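PDB 3PEB: dipeptidase, which probably hydrolyses dipeptides as a manganese-dependent peptidase of the M24B family, of which this chain forms only the N-terminal creatinase/prolidase-type domain. Local coordinates for residues 100-104 / 105-109; 86-89 / 90-94. All blocks are in the same frame, centred on the assembly; numbering follows the deposited sequence.

How the contacts relate
The two contacts show how one chain stops a secondary-structure element and starts the next. Contact 2 comes first, at the C-terminal end of helix 84-91; contact 1 follows where strand 96-102 gives way to the loop before helix 109-118. Strand 96-102 leads from contact 2 into contact 1, which holds its last three residues. Their centres lie about 19 Å apart, with about 7 Å between nearest atoms and no touch. Both belong to the creatinase/prolidase N-terminal domain, built on a six-stranded mixed sheet. The chain thus passes from a helix packed on strands 46-50 and 56-60 to a strand that runs parallel to its neighbours 21-24 and 122-125.

Contact 1. Residues 100-104 / 105-109; sequences IYAEF and DNLNV. With EDO (1,2-ethanediol), chain E.
The carbonyl oxygen of Glu-103 is gripped by two backbone amides, Asn-106 N and Leu-107 N, in a type I turn extended to one helical turn at the end of strand 96-102. This is the exit from the first strand of a beta-alpha-beta unit whose helix is 109-118. Leu-107 N donates to Glu-103 O over 3.0 Å almost straight (176°), nearly along the C=O axis. Asn-106 N, also 3.0 Å from Glu-103 O, comes from above the carbonyl plane, so the two donors do not compete for one direction.

The turn folds Leu-107 over the strand end, where its CD1 meets Ala-102 CB at 3.9 Å. Its chi1 (-79°) sets Leu-107 CG beside its own N, which brings CG to 3.9 Å from Glu-103 O. The polar ends of the turn bind the loop after strand 21-24 and the first turn of helix 27-34: Glu-103 OE1 accepts from Ser-25 N and Asp-26 N and Asn-106 OD1 bonds Ser-25 OG in the loop, while Glu-103 OE2 bonds Thr-29 OG1 in the helix. Asn-108 is the N-cap of the next helix, its OD1 accepting from Lys-111 N. O1 of an ethanediol, probably from the crystallisation liquor, donates to Asn-106 O at 2.8 Å.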
ATOM      1  N   ILE A 100       8.895   7.919   1.138  1.00 26.60           N
ATOM      2  CA  ILE A 100       7.786   7.025   0.869  1.00 25.57           C
ATOM      3  C   ILE A 100       7.042   7.498  -0.360  1.00 24.94           C
ATOM      4  O   ILE A 100       6.690   8.683  -0.447  1.00 25.76           O
ATOM      5  CB  ILE A 100       6.820   6.972   2.061  1.00 25.57           C
ATOM      6  CG1 ILE A 100       7.553   6.477   3.308  1.00 28.10           C
ATOM      7  CG2 ILE A 100       5.591   6.091   1.758  1.00 24.62           C
ATOM      8  CD1 ILE A 100       6.748   6.588   4.581  1.00 28.31           C
ATOM      9  N   TYR A 101       6.779   6.586  -1.303  1.00 24.00           N
ATOM     10  CA  TYR A 101       6.013   6.936  -2.492  1.00 24.09           C
ATOM     11  C   TYR A 101       4.533   6.591  -2.284  1.00 23.52           C
ATOM     12  O   TYR A 101       4.217   5.545  -1.761  1.00 24.08           O
ATOM     13  CB  TYR A 101       6.564   6.262  -3.758  1.00 24.43           C
ATOM     14  CG  TYR A 101       7.678   7.073  -4.373  1.00 26.22           C
ATOM     15  CD1 TYR A 101       8.976   6.980  -3.886  1.00 27.24           C
ATOM     16  CD2 TYR A 101       7.416   7.980  -5.402  1.00 27.15           C
ATOM     17  CE1 TYR A 101       9.991   7.758  -4.421  1.00 29.51           C
ATOM     18  CE2 TYR A 101       8.411   8.753  -5.947  1.00 28.29           C
ATOM     19  CZ  TYR A 101       9.708   8.640  -5.454  1.00 29.05           C
ATOM     20  OH  TYR A 101      10.694   9.415  -5.979  1.00 29.74           O
ATOM     21  N   ALA A 102       3.644   7.477  -2.728  1.00 23.56           N
ATOM     22  CA  ALA A 102       2.204   7.254  -2.624  1.00 22.95           C
ATOM     23  C   ALA A 102       1.506   7.878  -3.822  1.00 23.31           C
ATOM     24  O   ALA A 102       2.086   8.707  -4.543  1.00 24.28           O
ATOM     25  CB  ALA A 102       1.648   7.809  -1.284  1.00 23.09           C
ATOM     26  N   GLU A 103       0.273   7.452  -4.079  1.00 22.55           N
ATOM     27  CA  GLU A 103      -0.416   7.889  -5.285  1.00 23.15           C
ATOM     28  C   GLU A 103      -1.193   9.179  -5.000  1.00 24.20           C
ATOM     29  O   GLU A 103      -2.328   9.115  -4.544  1.00 24.07           O
ATOM     30  CB  GLU A 103      -1.372   6.815  -5.784  1.00 22.44           C
ATOM     31  CG  GLU A 103      -0.692   5.489  -6.150  1.00 23.69           C
ATOM     32  CD  GLU A 103      -1.694   4.447  -6.573  1.00 24.40           C
ATOM     33  OE1 GLU A 103      -2.220   3.763  -5.659  1.00 23.98           O
ATOM     34  OE2 GLU A 103      -1.983   4.339  -7.804  1.00 25.72           O
ATOM     35  N   PHE A 104      -0.591  10.314  -5.318  1.00 25.48           N
ATOM     36  CA  PHE A 104      -1.155  11.623  -4.941  1.00 26.62           C
ATOM     37  C   PHE A 104      -2.440  11.954  -5.686  1.00 28.30           C
ATOM     38  O   PHE A 104      -3.226  12.748  -5.187  1.00 28.75           O
ATOM     39  CB  PHE A 104      -0.161  12.753  -5.171  1.00 28.07           C
ATOM     40  CG  PHE A 104       0.983  12.825  -4.160  1.00 28.58           C
ATOM     41  CD1 PHE A 104       1.202  11.850  -3.193  1.00 29.15           C
ATOM     42  CD2 PHE A 104       1.857  13.913  -4.213  1.00 31.64           C
ATOM     43  CE1 PHE A 104       2.273  11.970  -2.303  1.00 29.92           C
ATOM     44  CE2 PHE A 104       2.914  14.024  -3.342  1.00 31.47           C
ATOM     45  CZ  PHE A 104       3.140  13.045  -2.403  1.00 29.78           C
ATOM     46  N   ASP A 105      -2.657  11.380  -6.875  1.00 28.36           N
ATOM     47  CA  ASP A 105      -3.899  11.621  -7.592  1.00 29.80           C
ATOM     48  C   ASP A 105      -5.053  10.823  -6.982  1.00 28.03           C
ATOM     49  O   ASP A 105      -6.211  11.162  -7.200  1.00 29.53           O
ATOM     50  CB  ASP A 105      -3.774  11.296  -9.100  1.00 31.03           C
ATOM     51  CG  ASP A 105      -3.056  12.373  -9.906  1.00 36.09           C
ATOM     52  OD1 ASP A 105      -2.424  13.311  -9.356  1.00 38.91           O
ATOM     53  OD2 ASP A 105      -3.111  12.263 -11.153  1.00 37.58           O
ATOM     54  N   ASN A 106      -4.768   9.799  -6.189  1.00 26.84           N
ATOM     55  CA  ASN A 106      -5.796   8.942  -5.633  1.00 26.27           C
ATOM     56  C   ASN A 106      -6.106   9.248  -4.163  1.00 26.22           C
ATOM     57  O   ASN A 106      -7.266   9.274  -3.775  1.00 26.51           O
ATOM     58  CB  ASN A 106      -5.429   7.451  -5.745  1.00 25.69           C
ATOM     59  CG  ASN A 106      -6.447   6.543  -5.054  1.00 26.70           C
ATOM     60  OD1 ASN A 106      -6.206   6.031  -3.961  1.00 25.98           O
ATOM     61  ND2 ASN A 106      -7.629   6.389  -5.684  1.00 26.86           N
ATOM     62  N   LEU A 107      -5.074   9.412  -3.352  1.00 25.27           N
ATOM     63  CA  LEU A 107      -5.234   9.669  -1.927  1.00 25.73           C
ATOM     64  C   LEU A 107      -5.921  10.990  -1.685  1.00 25.68           C
ATOM     65  O   LEU A 107      -5.530  12.005  -2.245  1.00 28.36           O
ATOM     66  CB  LEU A 107      -3.906   9.778  -1.201  1.00 26.03           C
ATOM     67  CG  LEU A 107      -3.118   8.587  -0.809  1.00 27.39           C
ATOM     68  CD1 LEU A 107      -1.824   9.116  -0.128  1.00 28.11           C
ATOM     69  CD2 LEU A 107      -3.903   7.567   0.079  1.00 25.21           C
ATOM     70  N   ASN A 108      -6.957  10.977  -0.875  1.00 24.61           N
ATOM     71  CA  ASN A 108      -7.511  12.222  -0.373  1.00 24.60           C
ATOM     72  C   ASN A 108      -6.703  12.725   0.806  1.00 23.94           C
ATOM     73  O   ASN A 108      -5.851  12.016   1.310  1.00 23.03           O
ATOM     74  CB  ASN A 108      -9.019  12.139  -0.147  1.00 25.71           C
ATOM     75  CG  ASN A 108      -9.407  11.199   0.982  1.00 26.17           C
ATOM     76  OD1 ASN A 108      -8.565  10.747   1.727  1.00 28.83           O
ATOM     77  ND2 ASN A 108     -10.697  10.878   1.061  1.00 27.14           N
ATOM     78  N   VAL A 109      -6.951  13.955   1.223  1.00 23.82           N
ATOM     79  CA  VAL A 109      -6.168  14.572   2.289  1.00 25.16           C
ATOM     80  C   VAL A 109      -6.413  13.835   3.628  1.00 24.61           C
ATOM     81  O   VAL A 109      -5.479  13.648   4.407  1.00 24.76           O
ATOM     82  CB  VAL A 109      -6.453  16.069   2.385  1.00 27.16           C
ATOM     83  CG1 VAL A 109      -5.838  16.682   3.671  1.00 29.04           C
ATOM     84  CG2 VAL A 109      -5.923  16.794   1.111  1.00 28.46           C
TER
HETATM   85  C1  EDO E 138      -9.320  11.600  -4.654  0.50 57.72           C
HETATM   86  O1  EDO E 138      -9.475  10.271  -5.161  0.50 58.33           O
HETATM   87  C2  EDO E 138     -10.274  11.854  -3.496  0.50 57.70           C
HETATM   88  O2  EDO E 138     -11.532  12.345  -3.967  0.50 58.17           O

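Contact 2. Residues 86-89 / 90-94; sequences QKIK and AGLAS. With EDO (1,2-ethanediol), chain H; EDO (1,2-ethanediol), chain C.
Three successive i to i+4 backbone bonds carry helix 84-91 to its end, from Ala-90 N to Gln-86 O, from Gly-91 N to Lys-87 O and, last, from Leu-92 N to Ile-88 O at 3.0 Å. They form the C-terminal turn of a helix that packs on the sheet of the creatinase/prolidase N-terminal domain, and Leu-92 is the first residue to leave helical backbone angles. Ile-88 O also takes a weak, strongly bent bond from Gly-91 N, a tightening common in a last helical turn.

The apolar side is carried by Ile-88 and Leu-92, one turn apart, which lie side by side and point the same way. Ile-88 CG2, set anti to its backbone N, reaches Leu-92 CD1 at 3.6 Å. Leu-92 CG also lies over Ile-88 O, near the bond made by its own amide. This pair settles on Phe-48 of strand 46-50, where Ile-88 also meets Phe-46 and Leu-92 meets Tyr-50, while Ile-88 further touches Phe-58 of strand 56-60.

Lys-89 follows another course. Its CG is anti to the backbone N, and a bend at chi2 (71°) leads the chain past an ethanediol to bonds from NZ to Thr-95 OG1 and Val-118 O; the charge probably suits the C-terminal end of helix 109-118, where Val-118 O accepts from NZ. The placing of that ethanediol is doubtful. A second one, like the first probably from the crystallisation liquor, turns both hydroxyls to Gly-91 O, with O2 at 3.1 Å and O1 at 3.3 Å from it.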
ATOM      1  N   GLN A  86      -4.218   2.778  13.785  1.00 30.06           N
ATOM      2  CA  GLN A  86      -3.596   2.017  14.853  1.00 31.55           C
ATOM      3  C   GLN A  86      -3.308   0.577  14.416  1.00 30.31           C
ATOM      4  O   GLN A  86      -2.257   0.024  14.712  1.00 30.68           O
ATOM      5  CB  GLN A  86      -4.480   2.031  16.100  1.00 33.45           C
ATOM      6  CG  GLN A  86      -4.620   3.432  16.728  1.00 39.92           C
ATOM      7  CD  GLN A  86      -5.329   3.417  18.088  1.00 47.75           C
ATOM      8  OE1 GLN A  86      -6.338   2.718  18.284  1.00 51.84           O
ATOM      9  NE2 GLN A  86      -4.805   4.194  19.030  1.00 53.95           N
ATOM     10  N   LYS A  87      -4.247  -0.037  13.714  1.00 29.92           N
ATOM     11  CA  LYS A  87      -4.028  -1.419  13.232  1.00 30.15           C
ATOM     12  C   LYS A  87      -2.860  -1.526  12.253  1.00 28.54           C
ATOM     13  O   LYS A  87      -2.030  -2.444  12.353  1.00 28.37           O
ATOM     14  CB  LYS A  87      -5.290  -1.947  12.574  1.00 29.98           C
ATOM     15  CG  LYS A  87      -5.343  -3.451  12.524  1.00 35.76           C
ATOM     16  CD  LYS A  87      -5.772  -4.035  13.890  1.00 39.71           C
ATOM     17  CE  LYS A  87      -5.682  -5.569  13.871  1.00 43.08           C
ATOM     18  NZ  LYS A  87      -6.920  -6.221  13.322  1.00 46.02           N
ATOM     19  N   ILE A  88      -2.779  -0.586  11.312  1.00 26.64           N
ATOM     20  CA  ILE A  88      -1.635  -0.560  10.378  1.00 25.62           C
ATOM     21  C   ILE A  88      -0.312  -0.460  11.134  1.00 26.86           C
ATOM     22  O   ILE A  88       0.625  -1.250  10.909  1.00 25.85           O
ATOM     23  CB  ILE A  88      -1.769   0.581   9.357  1.00 24.57           C
ATOM     24  CG1 ILE A  88      -2.942   0.328   8.407  1.00 24.03           C
ATOM     25  CG2 ILE A  88      -0.478   0.752   8.556  1.00 24.06           C
ATOM     26  CD1 ILE A  88      -3.428   1.600   7.648  1.00 21.47           C
ATOM     27  N   LYS A  89      -0.241   0.504  12.055  1.00 28.55           N
ATOM     28  CA  LYS A  89       0.949   0.738  12.841  1.00 29.91           C
ATOM     29  C   LYS A  89       1.344  -0.500  13.627  1.00 31.70           C
ATOM     30  O   LYS A  89       2.517  -0.782  13.734  1.00 31.29           O
ATOM     31  CB  LYS A  89       0.713   1.876  13.835  1.00 31.59           C
ATOM     32  CG  LYS A  89       1.894   2.247  14.723  1.00 36.30           C
ATOM     33  CD  LYS A  89       2.967   2.938  13.944  1.00 39.55           C
ATOM     34  CE  LYS A  89       4.065   3.500  14.864  1.00 44.73           C
ATOM     35  NZ  LYS A  89       4.963   4.372  14.022  1.00 47.06           N
ATOM     36  N   ALA A  90       0.369  -1.189  14.225  1.00 32.32           N
ATOM     37  CA  ALA A  90       0.634  -2.377  15.021  1.00 34.19           C
ATOM     38  C   ALA A  90       1.039  -3.564  14.137  1.00 34.09           C
ATOM     39  O   ALA A  90       1.815  -4.427  14.564  1.00 34.67           O
ATOM     40  CB  ALA A  90      -0.598  -2.735  15.889  1.00 35.28           C
ATOM     41  N   GLY A  91       0.545  -3.601  12.904  1.00 32.48           N
ATOM     42  CA  GLY A  91       0.818  -4.740  12.016  1.00 32.95           C
ATOM     43  C   GLY A  91       2.096  -4.665  11.184  1.00 33.80           C
ATOM     44  O   GLY A  91       2.642  -5.702  10.799  1.00 34.72           O
ATOM     45  N   LEU A  92       2.585  -3.463  10.915  1.00 32.60           N
ATOM     46  CA  LEU A  92       3.775  -3.313  10.099  1.00 33.67           C
ATOM     47  C   LEU A  92       4.994  -3.152  11.002  1.00 35.86           C
ATOM     48  O   LEU A  92       5.021  -2.278  11.852  1.00 37.08           O
ATOM     49  CB  LEU A  92       3.649  -2.102   9.188  1.00 31.12           C
ATOM     50  CG  LEU A  92       2.535  -2.091   8.142  1.00 29.24           C
ATOM     51  CD1 LEU A  92       2.577  -0.751   7.389  1.00 24.64           C
ATOM     52  CD2 LEU A  92       2.647  -3.298   7.162  1.00 30.08           C
ATOM     53  N   ALA A  93       6.028  -3.945  10.775  1.00 38.86           N
ATOM     54  CA  ALA A  93       7.295  -3.791  11.514  1.00 40.21           C
ATOM     55  C   ALA A  93       8.005  -2.486  11.205  1.00 39.63           C
ATOM     56  O   ALA A  93       8.609  -1.851  12.097  1.00 41.51           O
ATOM     57  CB  ALA A  93       8.229  -4.951  11.213  1.00 42.74           C
ATOM     58  N   SER A  94       7.942  -2.060   9.952  1.00 36.16           N
ATOM     59  CA  SER A  94       8.718  -0.922   9.564  1.00 35.83           C
ATOM     60  C   SER A  94       7.811   0.242   9.147  1.00 33.50           C
ATOM     61  O   SER A  94       7.137   0.168   8.125  1.00 30.39           O
ATOM     62  CB  SER A  94       9.629  -1.294   8.423  1.00 35.77           C
ATOM     63  OG  SER A  94      10.380  -0.173   8.023  1.00 37.88           O
TER
HETATM   64  C1  EDO H 141       6.428   0.609  14.152  1.00 65.37           C
HETATM   65  O1  EDO H 141       7.683   0.599  13.463  1.00 67.65           O
HETATM   66  C2  EDO H 141       5.453  -0.265  13.383  1.00 64.64           C
HETATM   67  O2  EDO H 141       4.870  -1.300  14.193  1.00 62.30           O
HETATM   68  C1  EDO C 136       1.530  -7.779   7.815  1.00 59.03           C
HETATM   69  O1  EDO C 136       2.910  -7.570   8.143  1.00 58.65           O
HETATM   70  C2  EDO C 136       0.897  -8.786   8.766  1.00 58.89           C
HETATM   71  O2  EDO C 136       0.937  -8.228  10.081  1.00 59.58           O